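Local coordinates for protein Beta2-bungarotoxin (Bungarus multicinctus, PDB 1BUN) that forms the Kunitz-type chain of a two-chain snake neurotoxin, probably targeting its phospholipase A2 partner to presynaptic nerve terminals, at residues 23-28 against 56-61. Sequence-based numbering, arbitrary orientation.
Sequences FYYKPS and ECLEYR
Y25, near the end of the strand, has its CG turned opposite to its own backbone N (chi1 -177°), which lays the ring against C57, while E59, its CG beside the backbone N and its chain extended beyond, brings a carboxylate to the phenol. The Y25 hydroxyl donates to E59: OH to OE2 measures 2.7 Å, OE2 lying in the ring plane at its edge. The acceptor is met on its anti side, 26° out of the carboxylate plane, and ring and carboxylate planes stand steeply to each other. A water oxygen 3.0 Å from Y25 OH donates to it and accepts from E59 N, 2.9 Å from the water oxygen, giving the phenol a second tie to the C-terminal tail. In the Kunitz (BPTI) fold the antiparallel hairpin packs against the C-terminal helix, here 50-57, whose last turn the disulfide C7-C57 joins to the N-terminal segment. CB of C57 rests 3.5 Å from CG of Y25; C57 SG lies 5.1 Å from the Y25 ring centroid and 46° off the normal, an oblique sulfur-aromatic contact. Over the ring centre, 3.9 Å above the plane, sits the C57 carbonyl O, which also accepts a hydrogen bond from R3. L58 reaches back with CD1, 3.9 Å from Y25 CE1, approaching obliquely.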
loop_
_atom_site.group_PDB
_atom_site.type_symbol
_atom_site.label_atom_id
_atom_site.label_comp_id
_atom_site.label_asym_id
_atom_site.label_seq_id
_atom_site.Cartn_x
_atom_site.Cartn_y
_atom_site.Cartn_z
ATOM N N PHE B 23 12.541 -3.318 -17.767
ATOM C CA PHE B 23 12.594 -4.701 -17.334
ATOM C C PHE B 23 11.217 -5.225 -17.464
ATOM O O PHE B 23 10.244 -4.464 -17.418
ATOM C CB PHE B 23 13.039 -4.837 -15.892
ATOM C CG PHE B 23 14.295 -4.085 -15.578
ATOM C CD1 PHE B 23 14.313 -2.707 -15.598
ATOM C CD2 PHE B 23 15.447 -4.751 -15.276
ATOM C CE1 PHE B 23 15.465 -2.018 -15.325
ATOM C CE2 PHE B 23 16.588 -4.059 -15.003
ATOM C CZ PHE B 23 16.596 -2.686 -15.028
ATOM N N TYR B 24 11.154 -6.521 -17.712
ATOM C CA TYR B 24 9.916 -7.220 -17.872
ATOM C C TYR B 24 10.057 -8.472 -17.047
ATOM O O TYR B 24 11.179 -8.868 -16.715
ATOM C CB TYR B 24 9.747 -7.587 -19.326
ATOM C CG TYR B 24 10.683 -8.649 -19.824
ATOM C CD1 TYR B 24 11.980 -8.351 -20.222
ATOM C CD2 TYR B 24 10.224 -9.930 -20.024
ATOM C CE1 TYR B 24 12.767 -9.319 -20.828
ATOM C CE2 TYR B 24 10.988 -10.885 -20.611
ATOM C CZ TYR B 24 12.248 -10.586 -21.021
ATOM O OH TYR B 24 12.923 -11.574 -21.707
ATOM N N TYR B 25 8.948 -9.116 -16.724
ATOM C CA TYR B 25 9.032 -10.321 -15.928
ATOM C C TYR B 25 9.100 -11.555 -16.806
ATOM O O TYR B 25 8.353 -11.677 -17.781
ATOM C CB TYR B 25 7.842 -10.418 -14.958
ATOM C CG TYR B 25 7.907 -11.616 -14.041
ATOM C CD1 TYR B 25 8.880 -11.710 -13.050
ATOM C CD2 TYR B 25 7.019 -12.672 -14.193
ATOM C CE1 TYR B 25 8.969 -12.834 -12.233
ATOM C CE2 TYR B 25 7.103 -13.786 -13.389
ATOM C CZ TYR B 25 8.074 -13.860 -12.416
ATOM O OH TYR B 25 8.112 -14.968 -11.608
ATOM N N LYS B 26 10.036 -12.441 -16.495
ATOM C CA LYS B 26 10.148 -13.673 -17.236
ATOM C C LYS B 26 9.650 -14.823 -16.337
ATOM O O LYS B 26 10.290 -15.169 -15.332
ATOM C CB LYS B 26 11.583 -13.928 -17.688
ATOM C CG LYS B 26 11.610 -14.843 -18.887
ATOM C CD LYS B 26 12.974 -15.403 -19.253
ATOM C CE LYS B 26 12.970 -15.893 -20.720
ATOM N NZ LYS B 26 12.818 -14.748 -21.713
ATOM N N PRO B 27 8.468 -15.382 -16.644
ATOM C CA PRO B 27 7.935 -16.483 -15.837
ATOM C C PRO B 27 8.861 -17.690 -15.733
ATOM O O PRO B 27 9.062 -18.215 -14.652
ATOM C CB PRO B 27 6.615 -16.820 -16.529
ATOM C CG PRO B 27 6.723 -16.207 -17.891
ATOM C CD PRO B 27 7.484 -14.948 -17.649
ATOM N N SER B 28 9.508 -18.063 -16.826
ATOM C CA SER B 28 10.419 -19.206 -16.839
ATOM C C SER B 28 11.770 -18.917 -16.190
ATOM O O SER B 28 12.776 -19.545 -16.538
ATOM C CB SER B 28 10.665 -19.629 -18.277
ATOM O OG SER B 28 9.644 -19.112 -19.113
ATOM N N GLU B 56 5.828 -5.635 -8.715
ATOM C CA GLU B 56 4.611 -5.893 -9.464
ATOM C C GLU B 56 4.385 -7.324 -9.897
ATOM O O GLU B 56 3.231 -7.730 -10.078
ATOM C CB GLU B 56 4.575 -5.023 -10.729
ATOM C CG GLU B 56 4.407 -3.548 -10.529
ATOM C CD GLU B 56 2.962 -3.122 -10.566
ATOM O OE1 GLU B 56 2.134 -3.717 -9.849
ATOM O OE2 GLU B 56 2.648 -2.167 -11.296
ATOM N N CYS B 57 5.468 -8.085 -10.040
ATOM C CA CYS B 57 5.372 -9.444 -10.563
ATOM C C CYS B 57 5.905 -10.624 -9.797
ATOM O O CYS B 57 5.593 -11.764 -10.157
ATOM C CB CYS B 57 6.027 -9.513 -11.941
ATOM S SG CYS B 57 5.375 -8.344 -13.138
ATOM N N LEU B 58 6.766 -10.394 -8.824
ATOM C CA LEU B 58 7.312 -11.526 -8.098
ATOM C C LEU B 58 6.201 -12.389 -7.499
ATOM O O LEU B 58 5.247 -11.884 -6.914
ATOM C CB LEU B 58 8.350 -11.079 -7.063
ATOM C CG LEU B 58 9.738 -11.735 -7.194
ATOM C CD1 LEU B 58 10.144 -11.899 -8.631
ATOM C CD2 LEU B 58 10.768 -10.906 -6.466
ATOM N N GLU B 59 6.266 -13.680 -7.809
ATOM C CA GLU B 59 5.293 -14.664 -7.344
ATOM C C GLU B 59 5.604 -15.120 -5.925
ATOM O O GLU B 59 6.675 -15.664 -5.662
ATOM C CB GLU B 59 5.301 -15.873 -8.276
ATOM C CG GLU B 59 5.074 -15.528 -9.738
ATOM C CD GLU B 59 5.217 -16.736 -10.644
ATOM O OE1 GLU B 59 4.604 -17.779 -10.325
ATOM O OE2 GLU B 59 5.963 -16.655 -11.652
ATOM N N TYR B 60 4.670 -14.893 -5.012
ATOM C CA TYR B 60 4.859 -15.287 -3.625
ATOM C C TYR B 60 4.554 -16.766 -3.402
ATOM O O TYR B 60 3.587 -17.121 -2.721
ATOM C CB TYR B 60 4.018 -14.398 -2.695
ATOM C CG TYR B 60 4.583 -12.998 -2.509
ATOM C CD1 TYR B 60 5.934 -12.806 -2.262
ATOM C CD2 TYR B 60 3.764 -11.877 -2.558
ATOM C CE1 TYR B 60 6.457 -11.541 -2.063
ATOM C CE2 TYR B 60 4.281 -10.605 -2.360
ATOM C CZ TYR B 60 5.632 -10.448 -2.111
ATOM O OH TYR B 60 6.166 -9.197 -1.901
ATOM N N ARG B 61 5.401 -17.618 -3.977
ATOM C CA ARG B 61 5.281 -19.069 -3.867
ATOM C C ARG B 61 4.121 -19.629 -4.680
ATOM O O ARG B 61 3.269 -18.831 -5.124
ATOM C CB ARG B 61 5.151 -19.481 -2.395
ATOM C CG ARG B 61 6.145 -20.547 -1.957
ATOM C CD ARG B 61 5.531 -21.942 -1.986
ATOM N NE ARG B 61 4.993 -22.350 -0.683
ATOM C CZ ARG B 61 3.766 -22.077 -0.246
ATOM N NH1 ARG B 61 2.923 -21.378 -1.003
ATOM N NH2 ARG B 61 3.374 -22.526 0.941
ATOM O OXT ARG B 61 4.086 -20.867 -4.872
HETATM O O HOH W 1 8.859 -14.753 -8.688
#